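Local coordinates for DUF1780 domain-containing protein (Pseudomonas aeruginosa, PDB 1Y0K) that is of unknown function but belongs to a putative endonuclease family of the PD-(D/E)XK nuclease clan, at residues R25-D28 / R29-W32; R123-A126 / H127-E131. All coordinates share one frame; numbering follows the deposited sequence.

Contact 1. Residues R25-D28 / R29-W32; sequences RKWD and RERW
The indole of Trp27 receives Arg31 over one face: CB of Arg31 sits 4.2 Å from the centroid of the six-membered ring of Trp27, 15° off the ring normal, a CH-pi contact. Farther out, CD of Arg31 passes 3.8 Å from CZ3 of Trp27, and the Arg31 guanidinium plane is turned 62° from the indole. One face of that guanidinium looks onto the backbone O of Asp28, while its edge carries OD1 of Asp28 in plane and also meets Trp27 CZ3. Arg29 lays one face of its own guanidinium over Arg25 O and Lys26 N. A bend at chi3 (63°) folds Arg31 back, and both its terminal nitrogens grip the single oxygen OD1 of Asp28 end-on, Arg31 NH2 at 2.8 Å and Arg31 NH1 at 2.9 Å. Both approach from the same face of the carboxylate plane. These i to i+3 and i to i+4 pairings line the first turns of helix 26-40, for which Arg25 is the N-cap; Arg25 O accepts from Arg29 N at 2.8 Å. Along another side of the helix, Lys26 NZ forms a salt bridge with Glu30, donating to the syn lone pair of OE2 (2.9 Å). Lys26 runs extended and turns only at chi4 to meet the carboxylate. Trp27 NE1 hydrogen-bonds to Asp59 O, and Arg29 NH1 to Leu21 O of the preceding helix, 3-23.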
loop_
_atom_site.group_PDB
_atom_site.type_symbol
_atom_site.label_atom_id
_atom_site.label_comp_id
_atom_site.label_asym_id
_atom_site.label_seq_id
_atom_site.Cartn_x
_atom_site.Cartn_y
_atom_site.Cartn_z
ATOM N N ARG A 25 -9.226 -13.818 6.544
ATOM C CA ARG A 25 -8.095 -14.666 6.918
ATOM C C ARG A 25 -6.787 -14.015 6.471
ATOM O O ARG A 25 -6.791 -13.229 5.523
ATOM C CB ARG A 25 -8.247 -16.053 6.294
ATOM C CG ARG A 25 -9.443 -16.819 6.839
ATOM C CD ARG A 25 -9.662 -18.123 6.094
ATOM N NE ARG A 25 -10.463 -19.046 6.893
ATOM C CZ ARG A 25 -11.791 -19.084 6.907
ATOM N NH1 ARG A 25 -12.506 -18.248 6.157
ATOM N NH2 ARG A 25 -12.409 -19.968 7.677
ATOM N N LYS A 26 -5.679 -14.363 7.134
ATOM C CA LYS A 26 -4.401 -13.647 6.959
ATOM C C LYS A 26 -3.846 -13.599 5.523
ATOM O O LYS A 26 -3.612 -12.507 4.980
ATOM C CB LYS A 26 -3.330 -14.155 7.931
ATOM C CG LYS A 26 -2.044 -13.335 7.869
ATOM C CD LYS A 26 -0.968 -13.843 8.814
ATOM C CE LYS A 26 0.299 -13.012 8.664
ATOM N NZ LYS A 26 1.026 -13.323 7.403
ATOM N N TRP A 27 -3.620 -14.757 4.910
ATOM C CA TRP A 27 -3.071 -14.746 3.561
ATOM C C TRP A 27 -4.078 -14.196 2.553
ATOM O O TRP A 27 -3.711 -13.451 1.643
ATOM C CB TRP A 27 -2.550 -16.117 3.108
ATOM C CG TRP A 27 -1.654 -15.950 1.896
ATOM C CD1 TRP A 27 -0.354 -15.514 1.888
ATOM C CD2 TRP A 27 -2.007 -16.178 0.529
ATOM N NE1 TRP A 27 0.121 -15.466 0.600
ATOM C CE2 TRP A 27 -0.871 -15.863 -0.255
ATOM C CE3 TRP A 27 -3.176 -16.618 -0.113
ATOM C CZ2 TRP A 27 -0.864 -15.983 -1.646
ATOM C CZ3 TRP A 27 -3.167 -16.734 -1.502
ATOM C CH2 TRP A 27 -2.020 -16.415 -2.250
ATOM N N ASP A 28 -5.345 -14.543 2.733
ATOM C CA ASP A 28 -6.401 -14.015 1.874
ATOM C C ASP A 28 -6.440 -12.474 1.921
ATOM O O ASP A 28 -6.581 -11.826 0.891
ATOM C CB ASP A 28 -7.752 -14.597 2.275
ATOM C CG ASP A 28 -8.890 -14.082 1.413
ATOM O OD1 ASP A 28 -8.979 -14.499 0.235
ATOM O OD2 ASP A 28 -9.698 -13.277 1.925
ATOM N N ARG A 29 -6.309 -11.919 3.120
ATOM C CA ARG A 29 -6.237 -10.474 3.340
ATOM C C ARG A 29 -5.081 -9.854 2.553
ATOM O O ARG A 29 -5.244 -8.826 1.894
ATOM C CB ARG A 29 -6.022 -10.217 4.835
ATOM C CG ARG A 29 -6.331 -8.824 5.325
ATOM C CD ARG A 29 -6.619 -8.851 6.822
ATOM N NE ARG A 29 -5.596 -9.586 7.559
ATOM C CZ ARG A 29 -5.780 -10.161 8.743
ATOM N NH1 ARG A 29 -6.964 -10.105 9.354
ATOM N NH2 ARG A 29 -4.769 -10.797 9.316
ATOM N N GLU A 30 -3.911 -10.478 2.651
ATOM C CA GLU A 30 -2.710 -9.999 1.972
ATOM C C GLU A 30 -2.840 -10.106 0.457
ATOM O O GLU A 30 -2.478 -9.170 -0.267
ATOM C CB GLU A 30 -1.469 -10.733 2.497
ATOM C CG GLU A 30 -1.108 -10.289 3.911
ATOM C CD GLU A 30 -0.405 -11.354 4.734
ATOM O OE1 GLU A 30 -0.116 -12.456 4.210
ATOM O OE2 GLU A 30 -0.158 -11.083 5.933
ATOM N N ARG A 31 -3.381 -11.227 -0.017
ATOM C CA ARG A 31 -3.633 -11.406 -1.451
ATOM C C ARG A 31 -4.661 -10.380 -1.948
ATOM O O ARG A 31 -4.512 -9.807 -3.033
ATOM C CB ARG A 31 -4.119 -12.826 -1.742
ATOM C CG ARG A 31 -4.022 -13.195 -3.215
ATOM C CD ARG A 31 -5.053 -14.223 -3.615
ATOM N NE ARG A 31 -6.387 -13.669 -3.437
ATOM C CZ ARG A 31 -7.223 -14.022 -2.474
ATOM N NH1 ARG A 31 -8.397 -13.418 -2.374
ATOM N NH2 ARG A 31 -6.890 -14.976 -1.615
ATOM N N TRP A 32 -5.685 -10.131 -1.140
ATOM C CA TRP A 32 -6.719 -9.165 -1.487
ATOM C C TRP A 32 -6.078 -7.790 -1.702
ATOM O O TRP A 32 -6.390 -7.122 -2.675
ATOM C CB TRP A 32 -7.793 -9.132 -0.384
ATOM C CG TRP A 32 -8.878 -8.073 -0.516
ATOM C CD1 TRP A 32 -10.110 -8.229 -1.076
ATOM C CD2 TRP A 32 -8.828 -6.728 -0.019
ATOM N NE1 TRP A 32 -10.830 -7.052 -0.987
ATOM C CE2 TRP A 32 -10.065 -6.116 -0.337
ATOM C CE3 TRP A 32 -7.852 -5.976 0.663
ATOM C CZ2 TRP A 32 -10.353 -4.786 -0.002
ATOM C CZ3 TRP A 32 -8.137 -4.645 1.005
ATOM C CH2 TRP A 32 -9.383 -4.066 0.672
#

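Contact 2. Residues R123-A126 / H127-E131; sequences RKKA and HNYSE
Tyr129 lies alongside Lys125, one helical turn earlier, the two side chains pointing the same way. The base of the phenol ring rests against the preceding turn, with Tyr129 CG 3.2 Å from Lys125 O and the backbone carbon of Lys125 over one ring face. Farther along, Tyr129 CE2 comes within 4.2 Å of Lys125 CB. In both residues CG stands beside the backbone N (chi1 -72° in Lys125 and -63° in Tyr129), and this shared choice keeps the chains abreast. At their ends Lys125 NZ and Tyr129 OH are 3.8 Å apart; the ammonium makes its salt bridge with Glu68 on strand 65-73. The buried Tyr129 side chain also touches Pro57, Ile134 and His136.

Beyond this pair, Ser130 folds back on the helix. Its OG donates to Ala126 O at 3.0 Å from above the carbonyl plane, while Ser130 N donates to the same oxygen at 2.9 Å from the opposite face. His136 NE2 is a third partner of that oxygen, tying the loop after the helix to its last turns. On another side, Asn128 N bonds to Lys124 O nearly straight (171°).

The i to i+4 backbone bonds are those of an alpha-helix, to which Ser130 OG adds the common side-chain return to the carbonyl four residues back; helix 119-132 is amphipathic in that Tyr129 is buried while Lys124 and His127 are exposed.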
loop_
_atom_site.group_PDB
_atom_site.type_symbol
_atom_site.label_atom_id
_atom_site.label_comp_id
_atom_site.label_asym_id
_atom_site.label_seq_id
_atom_site.Cartn_x
_atom_site.Cartn_y
_atom_site.Cartn_z
ATOM N N ARG A 123 10.202 1.000 9.968
ATOM C CA ARG A 123 11.379 0.979 10.859
ATOM C C ARG A 123 11.520 -0.364 11.586
ATOM O O ARG A 123 12.624 -0.911 11.672
ATOM C CB ARG A 123 11.318 2.122 11.878
ATOM C CG ARG A 123 11.498 3.496 11.239
ATOM C CD ARG A 123 11.194 4.632 12.211
ATOM N NE ARG A 123 11.180 5.925 11.527
ATOM C CZ ARG A 123 10.416 6.956 11.878
ATOM N NH1 ARG A 123 9.589 6.865 12.914
ATOM N NH2 ARG A 123 10.467 8.080 11.180
ATOM N N LYS A 124 10.403 -0.880 12.097
ATOM C CA LYS A 124 10.387 -2.158 12.813
ATOM C C LYS A 124 10.772 -3.302 11.884
ATOM O O LYS A 124 11.591 -4.164 12.243
ATOM C CB LYS A 124 9.013 -2.436 13.425
ATOM C CG LYS A 124 8.625 -1.549 14.604
ATOM C CD LYS A 124 7.241 -1.958 15.131
ATOM C CE LYS A 124 6.820 -1.143 16.358
ATOM N NZ LYS A 124 7.526 -1.571 17.607
ATOM N N LYS A 125 10.187 -3.313 10.684
ATOM C CA LYS A 125 10.550 -4.336 9.681
ATOM C C LYS A 125 12.018 -4.271 9.285
ATOM O O LYS A 125 12.712 -5.293 9.284
ATOM C CB LYS A 125 9.703 -4.198 8.417
ATOM C CG LYS A 125 8.268 -4.620 8.548
ATOM C CD LYS A 125 7.645 -4.649 7.147
ATOM C CE LYS A 125 6.208 -5.134 7.161
ATOM N NZ LYS A 125 6.087 -6.555 7.595
ATOM N N ALA A 126 12.493 -3.075 8.934
ATOM C CA ALA A 126 13.884 -2.898 8.560
ATOM C C ALA A 126 14.804 -3.451 9.660
ATOM O O ALA A 126 15.749 -4.188 9.370
ATOM C CB ALA A 126 14.184 -1.441 8.282
ATOM N N HIS A 127 14.498 -3.126 10.914
ATOM C CA HIS A 127 15.272 -3.650 12.058
ATOM C C HIS A 127 15.218 -5.172 12.157
ATOM O O HIS A 127 16.267 -5.824 12.201
ATOM C CB HIS A 127 14.799 -3.046 13.384
ATOM C CG HIS A 127 15.478 -3.644 14.581
ATOM N ND1 HIS A 127 16.814 -3.444 14.848
ATOM C CD2 HIS A 127 15.018 -4.468 15.553
ATOM C CE1 HIS A 127 17.145 -4.099 15.948
ATOM N NE2 HIS A 127 16.074 -4.732 16.393
ATOM N N ASN A 128 14.002 -5.717 12.206
ATOM C CA ASN A 128 13.797 -7.161 12.341
ATOM C C ASN A 128 14.518 -7.922 11.236
ATOM O O ASN A 128 15.190 -8.922 11.495
ATOM C CB ASN A 128 12.302 -7.514 12.349
ATOM C CG ASN A 128 11.592 -7.107 13.646
ATOM O OD1 ASN A 128 12.226 -6.815 14.662
ATOM N ND2 ASN A 128 10.265 -7.109 13.609
ATOM N N TYR A 129 14.389 -7.437 10.006
ATOM C CA TYR A 129 15.029 -8.082 8.861
ATOM C C TYR A 129 16.556 -7.945 8.864
ATOM O O TYR A 129 17.264 -8.878 8.478
ATOM C CB TYR A 129 14.399 -7.585 7.546
ATOM C CG TYR A 129 12.929 -7.950 7.428
ATOM C CD1 TYR A 129 12.364 -8.913 8.260
ATOM C CD2 TYR A 129 12.106 -7.352 6.466
ATOM C CE1 TYR A 129 11.035 -9.266 8.172
ATOM C CE2 TYR A 129 10.748 -7.706 6.368
ATOM C CZ TYR A 129 10.233 -8.672 7.223
ATOM O OH TYR A 129 8.922 -9.072 7.170
ATOM N N SER A 130 17.064 -6.791 9.304
ATOM C CA SER A 130 18.512 -6.599 9.461
ATOM C C SER A 130 19.085 -7.579 10.478
ATOM O O SER A 130 20.145 -8.180 10.245
ATOM C CB SER A 130 18.832 -5.156 9.871
ATOM O OG SER A 130 18.672 -4.284 8.761
ATOM N N GLU A 131 18.367 -7.759 11.585
ATOM C CA GLU A 131 18.791 -8.687 12.639
ATOM C C GLU A 131 18.823 -10.139 12.175
ATOM O O GLU A 131 19.643 -10.928 12.665
ATOM C CB GLU A 131 17.911 -8.545 13.880
ATOM C CG GLU A 131 18.207 -7.284 14.691
ATOM C CD GLU A 131 19.661 -7.225 15.190
ATOM O OE1 GLU A 131 20.136 -8.207 15.807
ATOM O OE2 GLU A 131 20.329 -6.204 14.949
#

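How the contacts relate
Contact 1 opens helix 26-40 and contact 2 occupies the later part of helix 119-132; in sequence the first closes before the second begins. Their centres are 22 Å apart and their nearest atoms about 8 Å, without touching. Strand 65-73 is touched from both: Arg29 and Glu30 of contact 1 touch Phe71 and Val69, whereas Lys125 of contact 2 reaches Glu68. The loop before strand 60-62 also serves both, with Gln56 against Lys26 and Pro57 against Tyr129. Helices packed around a central mixed sheet are consistent with the PD-(D/E)XK nuclease clan, although no active site is established here and neither contact can be assigned to one.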